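Local coordinates for protein alginate lyase, family PL7 (Zobellia galactanivorans, PDB 4BE3) that degrades alginate as an exolytic polysaccharide lyase of family PL7, probably cleaving mannuronate and guluronate linkages by elimination, at residues A[99-102]-A[103-106]; A[126-129]-A[130-133]; A[167-170]-A[171-174]; A[180-183]-A[184-187]; A[283-286]-A[287-290]. One frame throughout, in Å; residues are numbered along the deposited sequence.

Contact 1 of 5, residues A[99-102]-A[103-106]; sequences VAAS and YSVV
S104 turns its hydroxyl back toward the loop that precedes it, and OG donates to the carbonyl O of A101 over 2.7 Å. OG comes in at 130° to the C=O bond, 32° out of the carbonyl plane. Its first torsion explains the reach: at 68° OG of S104 sits between its own backbone N and carbonyl carbon, which brings it to the A101 carbonyl. A101 to S104 form a type II beta turn, with Y103 at its third position in the left-handed backbone region. A type I turn from V99 to S102 comes immediately before it, closed by the bond from S102 N to V99 O at 3.0 Å. The two turns therefore overlap on A101 and S102.

At the corner, S102 and Y103 meet through their side chains. CB of S102 lies over one face of the Y103 ring, 3.6 Å from the ring centroid and displaced toward the rim, which qualifies as a CH-pi contact. CG of Y103 is placed beside the backbone N and opposite the carbonyl carbon, bringing the ring back alongside S102. OG of S102 serves a different purpose, bonding to D96 O, while Y103 N bonds to T264 OG1 and the Y103 ring also meets that of F128. All four touching residues are buried. Two overlapping beta turns thus deliver the chain into strand 104-112, one of the antiparallel strands of the beta-jelly roll characteristic of PL7 alginate lyases.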
loop_
_atom_site.group_PDB
_atom_site.type_symbol
_atom_site.label_atom_id
_atom_site.label_comp_id
_atom_site.label_asym_id
_atom_site.label_seq_id
_atom_site.Cartn_x
_atom_site.Cartn_y
_atom_site.Cartn_z
ATOM N N VAL A 99 -0.755 24.688 -29.452
ATOM C CA VAL A 99 -1.231 23.393 -28.753
ATOM C C VAL A 99 -0.624 23.464 -27.365
ATOM O O VAL A 99 0.586 23.473 -27.231
ATOM C CB VAL A 99 -0.687 22.198 -29.590
ATOM C CG1 VAL A 99 -1.150 20.925 -28.859
ATOM C CG2 VAL A 99 -1.325 22.251 -31.026
ATOM N N ALA A 100 -1.480 23.279 -26.343
ATOM C CA ALA A 100 -1.115 23.468 -24.895
ATOM C C ALA A 100 -0.039 22.492 -24.567
ATOM O O ALA A 100 0.848 22.876 -23.764
ATOM C CB ALA A 100 -2.384 23.246 -24.070
ATOM N N ALA A 101 -0.067 21.240 -25.075
ATOM C CA ALA A 101 1.037 20.314 -24.656
ATOM C C ALA A 101 2.387 20.513 -25.232
ATOM O O ALA A 101 3.355 19.870 -24.815
ATOM C CB ALA A 101 0.548 18.815 -24.981
ATOM N N SER A 102 2.479 21.355 -26.331
ATOM C CA SER A 102 3.777 21.374 -27.001
ATOM C C SER A 102 4.931 21.813 -26.056
ATOM O O SER A 102 4.743 22.618 -25.168
ATOM C CB SER A 102 3.771 22.471 -28.144
ATOM O OG SER A 102 2.882 21.952 -29.159
ATOM N N TYR A 103 6.114 21.296 -26.332
ATOM C CA TYR A 103 7.361 21.683 -25.700
ATOM C C TYR A 103 7.346 21.315 -24.213
ATOM O O TYR A 103 8.071 21.947 -23.449
ATOM C CB TYR A 103 7.600 23.218 -25.775
ATOM C CG TYR A 103 7.227 23.817 -27.156
ATOM C CD1 TYR A 103 7.831 23.389 -28.336
ATOM C CD2 TYR A 103 6.245 24.823 -27.154
ATOM C CE1 TYR A 103 7.412 24.019 -29.551
ATOM C CE2 TYR A 103 5.899 25.467 -28.350
ATOM C CZ TYR A 103 6.425 24.999 -29.481
ATOM O OH TYR A 103 5.994 25.690 -30.658
ATOM N N SER A 104 6.630 20.247 -23.894
ATOM C CA SER A 104 6.591 19.944 -22.425
ATOM C C SER A 104 6.927 18.447 -22.177
ATOM O O SER A 104 6.905 17.580 -23.078
ATOM C CB SER A 104 5.150 20.172 -21.895
ATOM O OG SER A 104 4.089 19.302 -22.303
ATOM N N VAL A 105 7.122 18.180 -20.927
ATOM C CA VAL A 105 7.483 16.761 -20.504
ATOM C C VAL A 105 6.882 16.579 -19.121
ATOM O O VAL A 105 6.886 17.518 -18.289
ATOM C CB VAL A 105 9.026 16.552 -20.496
ATOM C CG1 VAL A 105 9.780 17.524 -19.575
ATOM C CG2 VAL A 105 9.369 15.116 -20.028
ATOM N N VAL A 106 6.270 15.406 -18.866
ATOM C CA VAL A 106 5.720 15.181 -17.478
ATOM C C VAL A 106 6.824 14.400 -16.742
ATOM O O VAL A 106 7.379 13.400 -17.238
ATOM C CB VAL A 106 4.443 14.293 -17.725
ATOM C CG1 VAL A 106 3.951 13.680 -16.359
ATOM C CG2 VAL A 106 3.318 15.329 -18.157
#

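Contact 2 of 5, residues A[126-129]-A[130-133]; sequences KKFP and GHTK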
loop_
_atom_site.group_PDB
_atom_site.type_symbol
_atom_site.label_atom_id
_atom_site.label_comp_id
_atom_site.label_asym_id
_atom_site.label_seq_id
_atom_site.Cartn_x
_atom_site.Cartn_y
_atom_site.Cartn_z
ATOM N N LYS A 126 7.381 22.900 -19.094
ATOM C CA LYS A 126 7.165 23.294 -20.502
ATOM C C LYS A 126 8.051 24.541 -20.803
ATOM O O LYS A 126 8.094 25.497 -19.975
ATOM C CB LYS A 126 5.713 23.637 -20.606
ATOM C CG LYS A 126 5.379 24.202 -22.081
ATOM C CD LYS A 126 3.852 24.379 -22.120
ATOM C CE LYS A 126 3.517 25.175 -23.449
ATOM N NZ LYS A 126 2.002 25.369 -23.517
ATOM N N LYS A 127 8.733 24.521 -21.956
ATOM C CA LYS A 127 9.589 25.708 -22.230
ATOM C C LYS A 127 9.485 25.933 -23.741
ATOM O O LYS A 127 9.781 25.081 -24.532
ATOM C CB LYS A 127 11.055 25.479 -21.780
ATOM C CG LYS A 127 11.883 26.805 -21.965
ATOM C CD LYS A 127 13.370 26.580 -21.798
ATOM C CE LYS A 127 13.976 25.905 -22.994
ATOM N NZ LYS A 127 13.814 26.728 -24.309
ATOM N N PHE A 128 9.048 27.162 -24.108
ATOM C CA PHE A 128 9.039 27.478 -25.562
ATOM C C PHE A 128 10.421 27.572 -26.165
ATOM O O PHE A 128 11.431 27.867 -25.504
ATOM C CB PHE A 128 8.343 28.846 -25.715
ATOM C CG PHE A 128 6.823 28.769 -25.354
ATOM C CD1 PHE A 128 5.913 28.274 -26.331
ATOM C CD2 PHE A 128 6.380 29.119 -24.069
ATOM C CE1 PHE A 128 4.542 28.212 -26.041
ATOM C CE2 PHE A 128 4.988 29.000 -23.748
ATOM C CZ PHE A 128 4.049 28.506 -24.700
ATOM N N PRO A 129 10.501 27.316 -27.465
ATOM C CA PRO A 129 11.788 27.312 -28.089
ATOM C C PRO A 129 12.434 28.692 -27.941
ATOM O O PRO A 129 11.766 29.712 -28.071
ATOM C CB PRO A 129 11.419 27.207 -29.586
ATOM C CG PRO A 129 10.175 26.243 -29.594
ATOM C CD PRO A 129 9.439 26.737 -28.332
ATOM N N GLY A 130 13.745 28.680 -27.725
ATOM C CA GLY A 130 14.456 29.996 -27.565
ATOM C C GLY A 130 14.357 30.611 -26.196
ATOM O O GLY A 130 15.248 31.358 -25.883
ATOM N N HIS A 131 13.386 30.264 -25.325
ATOM C CA HIS A 131 13.300 30.838 -24.022
ATOM C C HIS A 131 14.365 30.308 -23.101
ATOM O O HIS A 131 14.803 29.156 -23.270
ATOM C CB HIS A 131 11.917 30.546 -23.316
ATOM C CG HIS A 131 10.782 31.331 -23.941
ATOM N ND1 HIS A 131 9.485 31.276 -23.502
ATOM C CD2 HIS A 131 10.810 32.206 -25.014
ATOM C CE1 HIS A 131 8.732 32.094 -24.305
ATOM N NE2 HIS A 131 9.542 32.663 -25.208
ATOM N N THR A 132 14.772 31.152 -22.145
ATOM C CA THR A 132 15.703 30.628 -21.108
ATOM C C THR A 132 14.835 29.967 -20.011
ATOM O O THR A 132 15.212 28.904 -19.511
ATOM C CB THR A 132 16.539 31.768 -20.520
ATOM O OG1 THR A 132 17.385 32.222 -21.609
ATOM C CG2 THR A 132 17.429 31.251 -19.381
ATOM N N LYS A 133 13.711 30.565 -19.649
ATOM C CA LYS A 133 12.982 30.023 -18.481
ATOM C C LYS A 133 11.764 29.329 -19.034
ATOM O O LYS A 133 11.047 29.845 -19.935
ATOM C CB LYS A 133 12.447 31.149 -17.569
ATOM C CG LYS A 133 13.674 31.781 -16.943
ATOM C CD LYS A 133 13.309 32.785 -15.939
ATOM C CE LYS A 133 13.276 34.141 -16.501
ATOM N NZ LYS A 133 13.931 34.974 -15.449
HETATM O O HOH W 1 9.050 29.198 -21.812
#
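The type II beta turn from F128 to H131 lies in the hairpin connection between antiparallel strands 121-126 and 133-141, and F128 and H131 meet across it. H131 N donates to F128 O at 3.1 Å, with an N-H...O angle of 160°. G130 occupies the third position, with the positive phi that this turn type requires there.

K127 reinforces the turn with its side chain. The chain starts out extended but bends at both chi3 and chi4, and NZ folds back to the face of the F128 carbonyl opposite H131 N. NZ then donates twice, to H131 O at 2.8 Å and to F128 O at 2.9 Å. F128 O is consequently held by two donors, K127 NZ and H131 N, one on each face of its plane.

The F128 and H131 side chains run side by side in the same direction. CB of F128 sits over one face of the imidazole, 3.7 Å from its centroid, as a CH-pi contact. The F128 and H131 ring planes are at 60°, their centroids 5.5 Å apart. A water lies in the imidazole plane at its edge, 2.7 Å from H131 ND1. The same water donates to K133 O at 2.8 Å and accepts from F128 N at 3.1 Å, bridging the base of the loop. Together with F128 CB over the ring face, this in-plane water would tend to fix the rotation of the imidazole. E176 OE1 receives the backbone N atoms of T132 and K133. The type II turn thus forms part of the hairpin loop joining strands 121-126 and 133-141 in the jelly roll of this PL7 enzyme.

Contact 3 of 5, residues A[167-170]-A[171-174]; sequences GPTA and TSYP
G167 and S172 make the tight part of this loop, where the backbone is packed directly on itself. The alpha carbon of G167 approaches S172 O to 3.3 Å, and with an angle of 148° at the hydrogen this is a CA-H...O contact. G167 has no side chain to intervene at that point, and its CA also rests 3.8 Å from P174 CD. Beyond the two segments, P174 packs against F128, and backbone bonds join both G167 and A170 to A97. The CB of Y173 leads away from the turn, but the ring returns toward it, with CE1 4.3 Å from A170 O, and is packed on A97 and P129.

T169 to S172 form a type I beta turn, part of the long connection between strand 153-157 and strand 181-182, about 22 Å from the centre of the chain (centre to centre).

Toward solvent the contact changes character, and hydroxyls take over from close backbone packing. OG1 of T169 and OG of S172 are 2.7 Å apart in a hydrogen bond that either could donate. Both side chains adopt the same first torsion, 64°, with the hydroxyl between the backbone N and the carbonyl carbon, and in this way the two groups face each other across the bend at its solvent edge. P168 closes in beside them, its CG 3.3 Å from S172 OG. A170, though bonded through its backbone, points its CB away from residues 171-174 and touches D96 with it. T171 is the loose residue: it is exposed, and across the contact it meets A170 only as its neighbour in sequence.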
loop_
_atom_site.group_PDB
_atom_site.type_symbol
_atom_site.label_atom_id
_atom_site.label_comp_id
_atom_site.label_asym_id
_atom_site.label_seq_id
_atom_site.Cartn_x
_atom_site.Cartn_y
_atom_site.Cartn_z
ATOM N N GLY A 167 0.844 30.001 -27.665
ATOM C CA GLY A 167 1.234 31.105 -28.580
ATOM C C GLY A 167 -0.028 31.355 -29.454
ATOM O O GLY A 167 -0.998 30.525 -29.577
ATOM N N PRO A 168 -0.068 32.556 -30.013
ATOM C CA PRO A 168 -1.305 32.946 -30.753
ATOM C C PRO A 168 -1.197 32.321 -32.164
ATOM O O PRO A 168 -2.209 32.272 -32.869
ATOM C CB PRO A 168 -1.177 34.538 -30.791
ATOM C CG PRO A 168 0.370 34.737 -30.866
ATOM C CD PRO A 168 0.894 33.655 -29.840
ATOM N N THR A 169 -0.015 31.896 -32.611
ATOM C CA THR A 169 0.104 31.152 -33.926
ATOM C C THR A 169 1.091 30.027 -33.763
ATOM O O THR A 169 1.657 29.928 -32.689
ATOM C CB THR A 169 0.585 32.058 -35.175
ATOM O OG1 THR A 169 1.885 32.474 -34.832
ATOM C CG2 THR A 169 -0.328 33.288 -35.269
ATOM N N ALA A 170 1.282 29.165 -34.752
ATOM C CA ALA A 170 2.115 27.946 -34.558
ATOM C C ALA A 170 3.530 28.238 -34.269
ATOM O O ALA A 170 4.157 27.509 -33.544
ATOM C CB ALA A 170 2.089 27.071 -35.767
ATOM N N THR A 171 4.075 29.349 -34.789
ATOM C CA THR A 171 5.515 29.524 -34.479
ATOM C C THR A 171 5.763 30.900 -33.784
ATOM O O THR A 171 6.901 31.366 -33.812
ATOM C CB THR A 171 6.451 29.347 -35.743
ATOM O OG1 THR A 171 5.994 30.311 -36.647
ATOM C CG2 THR A 171 6.302 27.974 -36.502
ATOM N N SER A 172 4.803 31.490 -33.097
ATOM C CA SER A 172 5.094 32.663 -32.309
ATOM C C SER A 172 4.713 32.325 -30.826
ATOM O O SER A 172 3.751 31.563 -30.609
ATOM C CB SER A 172 4.318 33.882 -32.798
ATOM O OG SER A 172 2.957 33.704 -32.646
ATOM N N TYR A 173 5.525 32.774 -29.878
ATOM C CA TYR A 173 5.410 32.252 -28.495
ATOM C C TYR A 173 5.048 33.395 -27.573
ATOM O O TYR A 173 5.391 34.574 -27.865
ATOM C CB TYR A 173 6.797 31.705 -28.075
ATOM C CG TYR A 173 7.322 30.776 -29.118
ATOM C CD1 TYR A 173 6.494 29.781 -29.668
ATOM C CD2 TYR A 173 8.637 30.901 -29.594
ATOM C CE1 TYR A 173 6.991 28.924 -30.674
ATOM C CE2 TYR A 173 9.145 30.050 -30.593
ATOM C CZ TYR A 173 8.310 29.101 -31.170
ATOM O OH TYR A 173 8.684 28.309 -32.191
ATOM N N PRO A 174 4.419 33.091 -26.466
ATOM C CA PRO A 174 4.215 34.150 -25.451
ATOM C C PRO A 174 5.617 34.537 -24.925
ATOM O O PRO A 174 6.645 33.816 -25.224
ATOM C CB PRO A 174 3.531 33.458 -24.285
ATOM C CG PRO A 174 3.391 32.023 -24.622
ATOM C CD PRO A 174 3.983 31.712 -26.011
#

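Contact 4 of 5, residues A[180-183]-A[184-187]; sequences GIAL and GEEF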
loop_
_atom_site.group_PDB
_atom_site.type_symbol
_atom_site.label_atom_id
_atom_site.label_comp_id
_atom_site.label_asym_id
_atom_site.label_seq_id
_atom_site.Cartn_x
_atom_site.Cartn_y
_atom_site.Cartn_z
ATOM N N GLY A 180 10.013 31.795 -14.104
ATOM C CA GLY A 180 10.176 30.327 -14.410
ATOM C C GLY A 180 11.515 29.681 -14.072
ATOM O O GLY A 180 12.391 30.251 -13.391
ATOM N N ILE A 181 11.687 28.490 -14.642
ATOM C CA ILE A 181 12.787 27.551 -14.243
ATOM C C ILE A 181 13.515 27.248 -15.531
ATOM O O ILE A 181 12.899 26.848 -16.495
ATOM C CB ILE A 181 12.173 26.242 -13.610
ATOM C CG1 ILE A 181 11.315 26.606 -12.361
ATOM C CG2 ILE A 181 13.371 25.269 -13.356
ATOM C CD1 ILE A 181 12.058 27.275 -11.179
ATOM N N ALA A 182 14.847 27.439 -15.536
ATOM C CA ALA A 182 15.702 27.181 -16.728
ATOM C C ALA A 182 15.931 25.659 -16.968
ATOM O O ALA A 182 15.856 24.852 -16.027
ATOM C CB ALA A 182 17.090 27.928 -16.502
ATOM N N LEU A 183 16.263 25.277 -18.172
ATOM C CA LEU A 183 16.883 23.934 -18.347
ATOM C C LEU A 183 18.087 23.836 -17.516
ATOM O O LEU A 183 18.874 24.802 -17.400
ATOM C CB LEU A 183 17.289 23.688 -19.843
ATOM C CG LEU A 183 16.068 23.746 -20.814
ATOM C CD1 LEU A 183 16.627 23.539 -22.197
ATOM C CD2 LEU A 183 15.024 22.613 -20.434
ATOM N N GLY A 184 18.252 22.675 -16.862
ATOM C CA GLY A 184 19.494 22.468 -16.117
ATOM C C GLY A 184 19.363 23.073 -14.716
ATOM O O GLY A 184 20.340 23.009 -13.921
ATOM N N GLU A 185 18.204 23.631 -14.376
ATOM C CA GLU A 185 18.011 24.235 -13.030
ATOM C C GLU A 185 17.288 23.226 -12.099
ATOM O O GLU A 185 16.192 22.759 -12.434
ATOM C CB GLU A 185 17.166 25.495 -13.106
ATOM C CG GLU A 185 17.032 26.190 -11.759
ATOM C CD GLU A 185 16.413 27.604 -11.839
ATOM O OE1 GLU A 185 15.931 28.043 -12.935
ATOM O OE2 GLU A 185 16.531 28.338 -10.848
ATOM N N GLU A 186 17.888 22.890 -10.934
ATOM C CA GLU A 186 17.306 21.914 -10.031
ATOM C C GLU A 186 15.998 22.352 -9.427
ATOM O O GLU A 186 15.889 23.476 -8.953
ATOM C CB GLU A 186 18.309 21.657 -8.870
ATOM C CG GLU A 186 19.496 20.948 -9.398
ATOM C CD GLU A 186 20.445 20.315 -8.338
ATOM O OE1 GLU A 186 20.013 19.836 -7.307
ATOM O OE2 GLU A 186 21.642 20.252 -8.630
ATOM N N PHE A 187 14.995 21.436 -9.338
ATOM C CA PHE A 187 13.845 21.717 -8.471
ATOM C C PHE A 187 13.363 20.360 -7.889
ATOM O O PHE A 187 13.820 19.290 -8.365
ATOM C CB PHE A 187 12.680 22.436 -9.256
ATOM C CG PHE A 187 12.138 21.663 -10.435
ATOM C CD1 PHE A 187 12.817 21.733 -11.647
ATOM C CD2 PHE A 187 10.973 20.901 -10.284
ATOM C CE1 PHE A 187 12.283 21.062 -12.788
ATOM C CE2 PHE A 187 10.415 20.229 -11.426
ATOM C CZ PHE A 187 11.062 20.336 -12.674
HETATM O O HOH W 2 15.169 30.482 -13.235
HETATM O O HOH W 3 15.002 22.239 -14.831
#
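OE1 of E185 is gripped twice, by the backbone N of A182 at 2.9 Å and by a water at 2.6 Å. The A182 bond is nearly straight, with an N-H...O angle of 167°, and uses the anti lone pair of the carboxylate oxygen. The water donates on to G180 O at 2.8 Å, so one carboxylate oxygen is linked to two points of the 180-183 backbone. An extended chain, with chi1 at -176°, lets E185 span this distance, while its OE2 is held by H207 NE2.

The return bond runs from E185 N to A182 O over 3.1 Å. It closes a type II beta turn in which G184 has the positive phi of the third position. A second water donates to A182 O and E185 O, stitching the two limbs together once more.

I181 crosses E185 at about a right angle, placing CG2 3.8 Å from E185 CB. The same methyl reaches F187 CD1 at 4.0 Å. The turn carries the chain from the short strand 181-182, where I181 bonds to G134 of strand 133-141, into strand 187-194, where F187 bonds to L86 of strand 80-90.

Contact 5 of 5, residues A[283-286]-A[287-290]; sequences DGDI and AKQY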
loop_
_atom_site.group_PDB
_atom_site.type_symbol
_atom_site.label_atom_id
_atom_site.label_comp_id
_atom_site.label_asym_id
_atom_site.label_seq_id
_atom_site.Cartn_x
_atom_site.Cartn_y
_atom_site.Cartn_z
ATOM N N ASP A 283 9.783 10.686 -39.090
ATOM C CA ASP A 283 9.141 9.408 -39.337
ATOM C C ASP A 283 9.455 8.312 -38.262
ATOM O O ASP A 283 9.539 7.093 -38.547
ATOM C CB ASP A 283 9.547 8.953 -40.790
ATOM C CG ASP A 283 8.701 7.757 -41.296
ATOM O OD1 ASP A 283 7.515 7.615 -40.879
ATOM O OD2 ASP A 283 9.263 6.929 -42.069
ATOM N N GLY A 284 9.641 8.738 -37.009
ATOM C CA GLY A 284 9.827 7.772 -35.968
ATOM C C GLY A 284 11.278 7.341 -35.761
ATOM O O GLY A 284 11.551 6.491 -34.882
ATOM N N ASP A 285 12.206 7.945 -36.485
ATOM C CA ASP A 285 13.585 7.480 -36.387
ATOM C C ASP A 285 14.200 8.083 -35.151
ATOM O O ASP A 285 14.422 9.294 -35.076
ATOM C CB ASP A 285 14.343 7.983 -37.624
ATOM C CG ASP A 285 15.798 7.524 -37.671
ATOM O OD1 ASP A 285 16.619 7.712 -36.764
ATOM O OD2 ASP A 285 16.173 7.081 -38.767
ATOM N N ILE A 286 14.522 7.255 -34.178
ATOM C CA ILE A 286 14.912 7.812 -32.863
ATOM C C ILE A 286 16.256 8.543 -32.971
ATOM O O ILE A 286 16.425 9.621 -32.418
ATOM C CB ILE A 286 14.857 6.734 -31.691
ATOM C CG1 ILE A 286 13.397 6.105 -31.630
ATOM C CG2 ILE A 286 15.574 7.235 -30.396
ATOM C CD1 ILE A 286 13.111 5.056 -30.459
ATOM N N ALA A 287 17.269 7.943 -33.638
ATOM C CA ALA A 287 18.538 8.617 -33.774
ATOM C C ALA A 287 18.375 9.967 -34.503
ATOM O O ALA A 287 19.009 10.916 -34.092
ATOM C CB ALA A 287 19.575 7.711 -34.613
ATOM N N LYS A 288 17.531 10.092 -35.530
ATOM C CA LYS A 288 17.383 11.405 -36.210
ATOM C C LYS A 288 16.651 12.469 -35.275
ATOM O O LYS A 288 17.029 13.618 -35.210
ATOM C CB LYS A 288 16.539 11.289 -37.532
ATOM C CG LYS A 288 17.281 10.674 -38.691
ATOM C CD LYS A 288 16.391 10.829 -39.931
ATOM C CE LYS A 288 16.933 9.887 -41.043
ATOM N NZ LYS A 288 15.889 9.009 -41.677
ATOM N N GLN A 289 15.696 12.003 -34.488
ATOM C CA GLN A 289 15.036 12.899 -33.514
ATOM C C GLN A 289 16.078 13.356 -32.466
ATOM O O GLN A 289 16.177 14.508 -32.110
ATOM C CB GLN A 289 13.899 12.097 -32.821
ATOM C CG GLN A 289 12.713 11.942 -33.822
ATOM C CD GLN A 289 11.667 11.103 -33.141
ATOM O OE1 GLN A 289 10.879 11.661 -32.398
ATOM N NE2 GLN A 289 11.653 9.783 -33.349
ATOM N N TYR A 290 16.922 12.443 -32.029
ATOM C CA TYR A 290 17.926 12.825 -31.064
ATOM C C TYR A 290 18.944 13.820 -31.580
ATOM O O TYR A 290 19.535 14.564 -30.806
ATOM C CB TYR A 290 18.680 11.603 -30.456
ATOM C CG TYR A 290 17.890 10.884 -29.361
ATOM C CD1 TYR A 290 16.598 11.299 -29.046
ATOM C CD2 TYR A 290 18.363 9.679 -28.820
ATOM C CE1 TYR A 290 15.831 10.565 -28.034
ATOM C CE2 TYR A 290 17.669 8.952 -27.869
ATOM C CZ TYR A 290 16.459 9.427 -27.400
ATOM O OH TYR A 290 15.799 8.671 -26.443
#
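D285 and K288 cross at about a right angle at the N terminus of helix 286-291, where D285 is the N-cap. Its CG stands opposite the backbone N, chi1 -178°, which swings the carboxylate over the first turn. OD1 accepts from K288 N at 2.8 Å, met from above the carboxylate plane, 44° out of it. The other oxygen is directed to the lysine's end, and OD2 and NZ of K288 form a salt bridge at 3.5 Å. One carboxylate thus serves both the backbone and the side chain of K288, and the positive end of the helix dipole would be expected to stabilise its negative charge.

I286 and Y290, one turn apart, lie side by side and point the same way. CG2 of I286 rests over one face of the tyrosine ring, 3.8 Å from the centroid and 17° off the normal, a CH-pi contact. The Y290 ring also has K50 as a cation-pi partner, and its OH bonds to D34 O. Along the backbone, Y290 N reaches I286 O at 2.9 Å.

Q289 points back at the cap. Its backbone N donates to D285 O at 3.1 Å, and its side-chain NE2 is shared, making a weak bond to the same D285 O at 3.3 Å and a firmer one to S54 O.

From the N terminus the five contacts follow in series, and none nests within or crosses another; contacts 1 to 4 close local turns, and contact 5 caps a helix. Contact 1 leads into strand 104-112, contact 2 turns strand 121-126 toward strand 133-141, and contact 3 bends the long loop before strand 181-182. These three touch one another: A100 O meets K126 NZ at 2.8 Å, Y103 OH packs 3.4 Å from Y173 CE1, and H131, F128 and P129 pack on residues 173-174. Contact 4 passes from the sheet with strand 133-141 to that with strands 80-90 and 187-194, and touches contact 2, where L183 lies on K127. Contact 5 stands apart before strand 295-306, its nearest atoms about 11 Å from contact 1.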